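Local coordinates for hypothetical sugar ABC-transporter sugar binding protein (Arthrobacter globiformis, PDB 7BVT) that binds cyclic alpha-maltosyl-1,6-maltose outside the cell and probably delivers it to an ABC transporter for uptake, at residues Ala139-Phe151 with Trp269-Pro283. Sequence-based numbering, arbitrary orientation.
Sequences ANNLGYMYNKTLF and WAADPPFEFGTAQVP. With GLC (alpha-D-glucopyranose), chain B.
Y146 and G278 exchange two backbone hydrogen bonds, the shorter from G278 N to Y146 O (2.8 Å), and Y144 and A280 form a second such pair; strands 140-147 and 277-280 thus run antiparallel. Past the Y146-G278 pair, at the helix end of the strand, K148 N donates to E276 O (2.9 Å), extending the backbone pairing into the first turn of helix 148-153. The K148 ammonium makes a long salt bridge to E276, and its stronger partner is the carboxylate of E159. N147 caps this helix: its OD1 accepts from L150 N (3.0 Å), the donor lying well above the amide's carbonyl plane. With CG anti to the backbone N (chi1 179°), the N147 amide is laid flat over one face of the F275 ring, the planes 2° apart and ND2 3.5 Å from F275 CD1. Replacing N147 by alanine is likely to cost L150 N its capping acceptor and F275 its stacked amide. G278 suits its place because the Y146 ring, turned back over the strand, brings CE1 to 3.4 Å from G278 CA, where any side chain would collide. Beyond, P283 CG lies over one face of the Y144 ring, toward its rim. On the face shared with N147, unbranched M145 reaches alongside F277 to W269; its SD, 3.7 Å from W269 CZ3, makes an oblique Met-aromatic contact with each ring, while CE rests 4.0 Å from F277 CE2. Toward the start of strand 140-147, N140 ND2 donates an almost straight bond (174°) to O2 of the bound glucose, so the segment carries pocket residues at one end and a helix cap at the other. Strand 140-147 also pairs with strands 258-262 and 292-301, while Y144 packs on helix 165-179 and L142 on helix 195-207.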
ATOM      1  N   ALA A 139       7.660  -1.398  -2.301  1.00 16.96           N
ATOM      2  CA  ALA A 139       6.324  -0.827  -2.565  1.00 17.08           C
ATOM      3  C   ALA A 139       5.399  -1.922  -3.056  1.00 17.02           C
ATOM      4  O   ALA A 139       5.822  -2.973  -3.518  1.00 17.90           O
ATOM      5  CB  ALA A 139       6.422   0.285  -3.568  1.00 17.30           C
ATOM      6  N   ASN A 140       4.118  -1.650  -2.905  1.00 16.79           N
ATOM      7  CA  ASN A 140       3.025  -2.458  -3.452  1.00 16.66           C
ATOM      8  C   ASN A 140       1.851  -1.509  -3.681  1.00 15.55           C
ATOM      9  O   ASN A 140       1.888  -0.321  -3.246  1.00 16.23           O
ATOM     10  CB  ASN A 140       2.685  -3.616  -2.526  1.00 17.40           C
ATOM     11  CG  ASN A 140       2.254  -3.198  -1.139  1.00 19.28           C
ATOM     12  OD1 ASN A 140       1.299  -2.438  -0.997  1.00 19.94           O
ATOM     13  ND2 ASN A 140       2.834  -3.796  -0.119  1.00 22.93           N
ATOM     14  N   ASN A 141       0.861  -1.972  -4.418  1.00 15.65           N
ATOM     15  CA  ASN A 141      -0.352  -1.188  -4.649  1.00 16.22           C
ATOM     16  C   ASN A 141      -1.513  -2.109  -4.976  1.00 16.80           C
ATOM     17  O   ASN A 141      -1.357  -3.336  -5.095  1.00 17.22           O
ATOM     18  CB  ASN A 141      -0.128  -0.038  -5.640  1.00 14.48           C
ATOM     19  CG  ASN A 141       0.101  -0.495  -7.058  1.00 16.70           C
ATOM     20  OD1 ASN A 141      -0.647  -1.323  -7.610  1.00 17.51           O
ATOM     21  ND2 ASN A 141       1.091   0.096  -7.686  1.00 15.96           N
ATOM     22  N   LEU A 142      -2.693  -1.518  -4.921  1.00 16.12           N
ATOM     23  CA  LEU A 142      -3.935  -2.280  -5.137  1.00 16.38           C
ATOM     24  C   LEU A 142      -4.241  -2.294  -6.621  1.00 14.75           C
ATOM     25  O   LEU A 142      -4.184  -1.264  -7.275  1.00 15.52           O
ATOM     26  CB  LEU A 142      -5.085  -1.665  -4.351  1.00 14.69           C
ATOM     27  CG  LEU A 142      -5.037  -1.914  -2.861  1.00 17.33           C
ATOM     28  CD1 LEU A 142      -6.091  -1.044  -2.152  1.00 19.03           C
ATOM     29  CD2 LEU A 142      -5.306  -3.338  -2.545  1.00 20.76           C
ATOM     30  N   GLY A 143      -4.675  -3.454  -7.071  1.00 15.32           N
ATOM     31  CA  GLY A 143      -5.036  -3.679  -8.461  1.00 15.38           C
ATOM     32  C   GLY A 143      -6.319  -4.453  -8.545  1.00 16.75           C
ATOM     33  O   GLY A 143      -6.883  -4.864  -7.525  1.00 17.40           O
ATOM     34  N   TYR A 144      -6.746  -4.670  -9.761  1.00 16.09           N
ATOM     35  CA  TYR A 144      -7.965  -5.469 -10.026  1.00 16.23           C
ATOM     36  C   TYR A 144      -7.537  -6.865 -10.436  1.00 17.07           C
ATOM     37  O   TYR A 144      -6.773  -7.001 -11.368  1.00 18.30           O
ATOM     38  CB  TYR A 144      -8.781  -4.774 -11.122  1.00 16.91           C
ATOM     39  CG  TYR A 144     -10.032  -5.502 -11.535  1.00 16.26           C
ATOM     40  CD1 TYR A 144     -11.184  -5.367 -10.794  1.00 18.13           C
ATOM     41  CD2 TYR A 144     -10.061  -6.326 -12.643  1.00 17.36           C
ATOM     42  CE1 TYR A 144     -12.367  -6.031 -11.134  1.00 17.66           C
ATOM     43  CE2 TYR A 144     -11.217  -7.009 -12.982  1.00 16.63           C
ATOM     44  CZ  TYR A 144     -12.351  -6.892 -12.212  1.00 17.64           C
ATOM     45  OH  TYR A 144     -13.494  -7.520 -12.607  1.00 18.79           O
ATOM     46  N   MET A 145      -8.052  -7.852  -9.740  1.00 17.27           N
ATOM     47  CA  MET A 145      -7.813  -9.280 -10.111  1.00 18.06           C
ATOM     48  C   MET A 145      -9.152  -9.923 -10.416  1.00 17.83           C
ATOM     49  O   MET A 145     -10.162  -9.568  -9.829  1.00 17.97           O
ATOM     50  CB  MET A 145      -7.151 -10.057  -8.988  1.00 20.79           C
ATOM     51  CG  MET A 145      -5.709  -9.890  -8.875  1.00 27.21           C
ATOM     52  SD  MET A 145      -5.056 -11.264  -7.837  1.00 28.15           S
ATOM     53  CE  MET A 145      -3.321 -10.851  -8.022  1.00 33.47           C
ATOM     54  N   TYR A 146      -9.158 -10.849 -11.361  1.00 18.39           N
ATOM     55  CA  TYR A 146     -10.407 -11.498 -11.757  1.00 18.20           C
ATOM     56  C   TYR A 146     -10.138 -12.940 -12.136  1.00 19.17           C
ATOM     57  O   TYR A 146      -9.010 -13.302 -12.501  1.00 20.99           O
ATOM     58  CB  TYR A 146     -11.065 -10.716 -12.885  1.00 18.80           C
ATOM     59  CG  TYR A 146     -10.372 -10.771 -14.212  1.00 18.81           C
ATOM     60  CD1 TYR A 146      -9.266  -9.994 -14.515  1.00 19.63           C
ATOM     61  CD2 TYR A 146     -10.878 -11.596 -15.224  1.00 18.89           C
ATOM     62  CE1 TYR A 146      -8.640 -10.054 -15.756  1.00 20.17           C
ATOM     63  CE2 TYR A 146     -10.306 -11.601 -16.477  1.00 19.97           C
ATOM     64  CZ  TYR A 146      -9.158 -10.871 -16.744  1.00 21.10           C
ATOM     65  OH  TYR A 146      -8.582 -10.929 -18.005  1.00 23.56           O
ATOM     66  N   ASN A 147     -11.224 -13.689 -12.152  1.00 18.12           N
ATOM     67  CA  ASN A 147     -11.198 -15.145 -12.444  1.00 19.90           C
ATOM     68  C   ASN A 147     -11.596 -15.329 -13.909  1.00 21.66           C
ATOM     69  O   ASN A 147     -12.772 -15.109 -14.245  1.00 20.37           O
ATOM     70  CB  ASN A 147     -12.117 -15.860 -11.487  1.00 17.85           C
ATOM     71  CG  ASN A 147     -12.209 -17.364 -11.680  1.00 19.93           C
ATOM     72  OD1 ASN A 147     -12.035 -17.839 -12.795  1.00 21.89           O
ATOM     73  ND2 ASN A 147     -12.473 -18.056 -10.597  1.00 19.80           N
ATOM     74  N   LYS A 148     -10.649 -15.743 -14.750  1.00 19.96           N
ATOM     75  CA  LYS A 148     -10.918 -15.800 -16.195  1.00 21.28           C
ATOM     76  C   LYS A 148     -11.938 -16.912 -16.463  1.00 18.98           C
ATOM     77  O   LYS A 148     -12.774 -16.750 -17.375  1.00 19.11           O
ATOM     78  CB  LYS A 148      -9.621 -16.052 -16.970  1.00 22.32           C
ATOM     79  CG  LYS A 148      -8.544 -14.995 -16.809  1.00 23.73           C
ATOM     80  CD  LYS A 148      -7.533 -15.075 -17.971  1.00 26.34           C
ATOM     81  CE  LYS A 148      -6.290 -14.239 -17.725  1.00 30.88           C
ATOM     82  NZ  LYS A 148      -5.368 -14.340 -18.877  1.00 32.93           N
ATOM     83  N   THR A 149     -11.865 -18.031 -15.741  1.00 20.66           N
ATOM     84  CA  THR A 149     -12.771 -19.180 -16.010  1.00 20.26           C
ATOM     85  C   THR A 149     -14.213 -18.748 -15.710  1.00 22.50           C
ATOM     86  O   THR A 149     -15.129 -18.997 -16.544  1.00 21.05           O
ATOM     87  CB  THR A 149     -12.408 -20.403 -15.174  1.00 23.43           C
ATOM     88  OG1 THR A 149     -11.049 -20.637 -15.587  1.00 22.80           O
ATOM     89  CG2 THR A 149     -13.380 -21.555 -15.412  1.00 21.62           C
ATOM     90  N   LEU A 150     -14.419 -18.069 -14.578  1.00 20.43           N
ATOM     91  CA  LEU A 150     -15.783 -17.621 -14.203  1.00 22.14           C
ATOM     92  C   LEU A 150     -16.282 -16.543 -15.171  1.00 20.50           C
ATOM     93  O   LEU A 150     -17.469 -16.568 -15.531  1.00 19.44           O
ATOM     94  CB  LEU A 150     -15.775 -17.114 -12.766  1.00 19.21           C
ATOM     95  CG  LEU A 150     -17.155 -16.724 -12.232  1.00 21.81           C
ATOM     96  CD1 LEU A 150     -18.138 -17.854 -12.425  1.00 27.85           C
ATOM     97  CD2 LEU A 150     -17.081 -16.372 -10.772  1.00 21.56           C
ATOM     98  N   PHE A 151     -15.448 -15.565 -15.542  1.00 20.00           N
ATOM     99  CA  PHE A 151     -15.775 -14.573 -16.592  1.00 19.51           C
ATOM    100  C   PHE A 151     -16.240 -15.285 -17.861  1.00 21.18           C
ATOM    101  O   PHE A 151     -17.263 -14.958 -18.407  1.00 19.91           O
ATOM    102  CB  PHE A 151     -14.586 -13.723 -16.990  1.00 18.74           C
ATOM    103  CG  PHE A 151     -14.452 -12.401 -16.268  1.00 17.70           C
ATOM    104  CD1 PHE A 151     -14.508 -12.317 -14.887  1.00 18.45           C
ATOM    105  CD2 PHE A 151     -14.238 -11.275 -17.019  1.00 19.50           C
ATOM    106  CE1 PHE A 151     -14.447 -11.063 -14.273  1.00 20.59           C
ATOM    107  CE2 PHE A 151     -14.078 -10.044 -16.387  1.00 22.68           C
ATOM    108  CZ  PHE A 151     -14.171  -9.972 -15.022  1.00 21.58           C
ATOM    109  N   TRP A 269       0.138 -16.209  -5.855  1.00 31.70           N
ATOM    110  CA  TRP A 269      -0.658 -17.047  -6.794  1.00 32.51           C
ATOM    111  C   TRP A 269       0.098 -17.483  -8.053  1.00 37.53           C
ATOM    112  O   TRP A 269      -0.284 -18.534  -8.609  1.00 37.95           O
ATOM    113  CB  TRP A 269      -1.940 -16.311  -7.164  1.00 32.34           C
ATOM    114  CG  TRP A 269      -2.954 -16.378  -6.069  1.00 29.24           C
ATOM    115  CD1 TRP A 269      -2.827 -16.938  -4.836  1.00 33.43           C
ATOM    116  CD2 TRP A 269      -4.260 -15.790  -6.110  1.00 30.97           C
ATOM    117  NE1 TRP A 269      -3.975 -16.768  -4.111  1.00 35.06           N
ATOM    118  CE2 TRP A 269      -4.870 -16.057  -4.868  1.00 31.36           C
ATOM    119  CE3 TRP A 269      -4.953 -15.085  -7.091  1.00 32.08           C
ATOM    120  CZ2 TRP A 269      -6.161 -15.645  -4.577  1.00 30.90           C
ATOM    121  CZ3 TRP A 269      -6.232 -14.664  -6.800  1.00 32.24           C
ATOM    122  CH2 TRP A 269      -6.816 -14.944  -5.565  1.00 29.72           C
ATOM    123  N   ALA A 270       1.032 -16.702  -8.594  1.00 43.27           N
ATOM    124  CA  ALA A 270       1.649 -17.059  -9.898  1.00 46.09           C
ATOM    125  C   ALA A 270       2.359 -18.409  -9.719  1.00 43.49           C
ATOM    126  O   ALA A 270       2.461 -19.144 -10.704  1.00 42.58           O
ATOM    127  CB  ALA A 270       2.549 -15.964 -10.441  1.00 48.54           C
ATOM    128  N   ALA A 271       2.685 -18.763  -8.475  1.00 47.63           N
ATOM    129  CA  ALA A 271       3.333 -20.028  -8.064  1.00 47.61           C
ATOM    130  C   ALA A 271       2.305 -21.160  -8.019  1.00 54.43           C
ATOM    131  O   ALA A 271       2.402 -22.089  -8.855  1.00 53.35           O
ATOM    132  CB  ALA A 271       3.990 -19.854  -6.709  1.00 49.60           C
ATOM    133  N   ASP A 272       1.372 -21.109  -7.065  1.00 50.06           N
ATOM    134  CA  ASP A 272       0.338 -22.164  -6.907  1.00 54.19           C
ATOM    135  C   ASP A 272      -1.051 -21.540  -7.028  1.00 51.39           C
ATOM    136  O   ASP A 272      -1.712 -21.280  -6.032  1.00 63.55           O
ATOM    137  CB  ASP A 272       0.489 -22.897  -5.582  1.00 57.86           C
ATOM    138  CG  ASP A 272      -0.472 -24.060  -5.525  1.00 59.31           C
ATOM    139  OD1 ASP A 272      -0.508 -24.823  -6.502  1.00 60.55           O
ATOM    140  OD2 ASP A 272      -1.204 -24.153  -4.542  1.00 65.52           O
ATOM    141  N   PRO A 273      -1.539 -21.280  -8.251  1.00 43.18           N
ATOM    142  CA  PRO A 273      -2.764 -20.507  -8.427  1.00 43.97           C
ATOM    143  C   PRO A 273      -4.016 -21.293  -8.060  1.00 51.24           C
ATOM    144  O   PRO A 273      -4.148 -22.452  -8.442  1.00 48.09           O
ATOM    145  CB  PRO A 273      -2.743 -20.187  -9.919  1.00 45.26           C
ATOM    146  CG  PRO A 273      -1.990 -21.343 -10.541  1.00 45.97           C
ATOM    147  CD  PRO A 273      -0.932 -21.694  -9.520  1.00 42.67           C
ATOM    148  N   PRO A 274      -4.998 -20.678  -7.366  1.00 47.67           N
ATOM    149  CA  PRO A 274      -6.211 -21.395  -6.983  1.00 45.21           C
ATOM    150  C   PRO A 274      -7.177 -21.477  -8.169  1.00 41.02           C
ATOM    151  O   PRO A 274      -8.155 -22.201  -8.061  1.00 41.77           O
ATOM    152  CB  PRO A 274      -6.743 -20.541  -5.822  1.00 47.68           C
ATOM    153  CG  PRO A 274      -6.361 -19.121  -6.235  1.00 48.02           C
ATOM    154  CD  PRO A 274      -5.015 -19.265  -6.933  1.00 46.75           C
ATOM    155  N   PHE A 275      -6.897 -20.729  -9.238  1.00 34.16           N
ATOM    156  CA  PHE A 275      -7.657 -20.649 -10.516  1.00 32.87           C
ATOM    157  C   PHE A 275      -6.884 -19.741 -11.478  1.00 30.10           C
ATOM    158  O   PHE A 275      -5.888 -19.167 -11.008  1.00 31.79           O
ATOM    159  CB  PHE A 275      -9.116 -20.196 -10.294  1.00 32.91           C
ATOM    160  CG  PHE A 275      -9.259 -18.930  -9.480  1.00 31.79           C
ATOM    161  CD1 PHE A 275      -9.055 -17.687 -10.070  1.00 36.89           C
ATOM    162  CD2 PHE A 275      -9.460 -18.973  -8.113  1.00 29.43           C
ATOM    163  CE1 PHE A 275      -9.139 -16.522  -9.311  1.00 28.40           C
ATOM    164  CE2 PHE A 275      -9.516 -17.813  -7.356  1.00 35.38           C
ATOM    165  CZ  PHE A 275      -9.358 -16.588  -7.964  1.00 32.89           C
ATOM    166  N   GLU A 276      -7.289 -19.688 -12.754  1.00 28.30           N
ATOM    167  CA  GLU A 276      -6.709 -18.859 -13.830  1.00 29.45           C
ATOM    168  C   GLU A 276      -7.148 -17.427 -13.535  1.00 25.38           C
ATOM    169  O   GLU A 276      -8.297 -17.074 -13.779  1.00 23.08           O
ATOM    170  CB  GLU A 276      -7.104 -19.294 -15.230  1.00 32.85           C
ATOM    171  CG  GLU A 276      -6.540 -18.439 -16.365  1.00 36.17           C
ATOM    172  CD  GLU A 276      -5.119 -18.748 -16.837  1.00 47.54           C
ATOM    173  OE1 GLU A 276      -4.553 -19.774 -16.363  1.00 52.31           O
ATOM    174  OE2 GLU A 276      -4.565 -17.967 -17.687  1.00 39.99           O
ATOM    175  N   PHE A 277      -6.230 -16.637 -13.004  1.00 24.79           N
ATOM    176  CA  PHE A 277      -6.520 -15.216 -12.699  1.00 22.80           C
ATOM    177  C   PHE A 277      -5.895 -14.304 -13.739  1.00 23.02           C
ATOM    178  O   PHE A 277      -4.821 -14.579 -14.332  1.00 23.65           O
ATOM    179  CB  PHE A 277      -6.068 -14.881 -11.288  1.00 21.92           C
ATOM    180  CG  PHE A 277      -4.586 -14.791 -11.068  1.00 24.94           C
ATOM    181  CD1 PHE A 277      -3.867 -15.919 -10.728  1.00 25.16           C
ATOM    182  CD2 PHE A 277      -3.919 -13.576 -11.154  1.00 22.82           C
ATOM    183  CE1 PHE A 277      -2.505 -15.845 -10.508  1.00 26.81           C
ATOM    184  CE2 PHE A 277      -2.562 -13.508 -10.938  1.00 24.89           C
ATOM    185  CZ  PHE A 277      -1.850 -14.636 -10.631  1.00 27.53           C
ATOM    186  N   GLY A 278      -6.529 -13.142 -13.891  1.00 20.05           N
ATOM    187  CA  GLY A 278      -6.044 -12.004 -14.663  1.00 19.32           C
ATOM    188  C   GLY A 278      -5.884 -10.783 -13.759  1.00 18.68           C
ATOM    189  O   GLY A 278      -6.366 -10.819 -12.597  1.00 18.60           O
ATOM    190  N   THR A 279      -5.168  -9.802 -14.255  1.00 19.60           N
ATOM    191  CA  THR A 279      -4.935  -8.570 -13.485  1.00 19.29           C
ATOM    192  C   THR A 279      -5.172  -7.395 -14.405  1.00 19.92           C
ATOM    193  O   THR A 279      -5.061  -7.493 -15.659  1.00 20.62           O
ATOM    194  CB  THR A 279      -3.531  -8.558 -12.861  1.00 21.04           C
ATOM    195  OG1 THR A 279      -2.614  -8.446 -13.951  1.00 20.45           O
ATOM    196  CG2 THR A 279      -3.253  -9.748 -11.984  1.00 21.04           C
ATOM    197  N   ALA A 280      -5.492  -6.243 -13.827  1.00 17.98           N
ATOM    198  CA  ALA A 280      -5.631  -5.007 -14.591  1.00 16.13           C
ATOM    199  C   ALA A 280      -5.520  -3.803 -13.675  1.00 15.91           C
ATOM    200  O   ALA A 280      -5.614  -3.983 -12.436  1.00 17.28           O
ATOM    201  CB  ALA A 280      -6.982  -4.941 -15.275  1.00 18.46           C
ATOM    202  N   GLN A 281      -5.326  -2.669 -14.315  1.00 18.53           N
ATOM    203  CA  GLN A 281      -5.512  -1.357 -13.672  1.00 19.74           C
ATOM    204  C   GLN A 281      -6.860  -1.370 -12.940  1.00 19.08           C
ATOM    205  O   GLN A 281      -7.853  -1.929 -13.465  1.00 18.41           O
ATOM    206  CB  GLN A 281      -5.427  -0.278 -14.756  1.00 21.39           C
ATOM    207  CG  GLN A 281      -5.751   1.122 -14.266  1.00 22.18           C
ATOM    208  CD  GLN A 281      -5.621   2.156 -15.347  1.00 23.93           C
ATOM    209  OE1 GLN A 281      -4.696   2.975 -15.330  1.00 27.04           O
ATOM    210  NE2 GLN A 281      -6.509   2.095 -16.327  1.00 26.69           N
ATOM    211  N   VAL A 282      -6.955  -0.710 -11.781  1.00 17.17           N
ATOM    212  CA  VAL A 282      -8.256  -0.628 -11.068  1.00 17.44           C
ATOM    213  C   VAL A 282      -9.242   0.129 -11.941  1.00 16.05           C
ATOM    214  O   VAL A 282      -8.936   1.240 -12.388  1.00 15.36           O
ATOM    215  CB  VAL A 282      -8.166   0.043  -9.696  1.00 16.38           C
ATOM    216  CG1 VAL A 282      -9.542  -0.047  -9.039  1.00 17.01           C
ATOM    217  CG2 VAL A 282      -7.149  -0.668  -8.822  1.00 16.56           C
ATOM    218  N   PRO A 283     -10.438  -0.442 -12.234  1.00 16.52           N
ATOM    219  CA  PRO A 283     -11.405   0.323 -13.030  1.00 16.81           C
ATOM    220  C   PRO A 283     -11.716   1.671 -12.394  1.00 16.13           C
ATOM    221  O   PRO A 283     -11.856   1.744 -11.168  1.00 16.56           O
ATOM    222  CB  PRO A 283     -12.642  -0.542 -13.085  1.00 16.59           C
ATOM    223  CG  PRO A 283     -12.071  -1.954 -12.961  1.00 17.95           C
ATOM    224  CD  PRO A 283     -10.908  -1.809 -12.002  1.00 16.85           C
TER
HETATM  225  C1  GLC B   2      -0.372  -4.105   2.830  1.00 26.87           C
HETATM  226  C2  GLC B   2       0.404  -2.827   2.749  1.00 25.75           C
HETATM  227  C3  GLC B   2       0.104  -1.952   3.940  1.00 25.80           C
HETATM  228  C4  GLC B   2      -1.418  -1.760   4.019  1.00 24.40           C
HETATM  229  C5  GLC B   2      -2.093  -3.114   4.190  1.00 24.92           C
HETATM  230  C6  GLC B   2      -3.623  -2.957   4.237  1.00 26.69           C
HETATM  231  O2  GLC B   2       1.766  -3.161   2.549  1.00 25.85           O
HETATM  232  O3  GLC B   2       0.818  -0.712   3.802  1.00 25.47           O
HETATM  233  O4  GLC B   2      -1.791  -0.968   5.131  1.00 26.87           O
HETATM  234  O5  GLC B   2      -1.794  -3.894   3.059  1.00 24.65           O
HETATM  235  O6  GLC B   2      -4.161  -4.114   4.871  1.00 28.65           O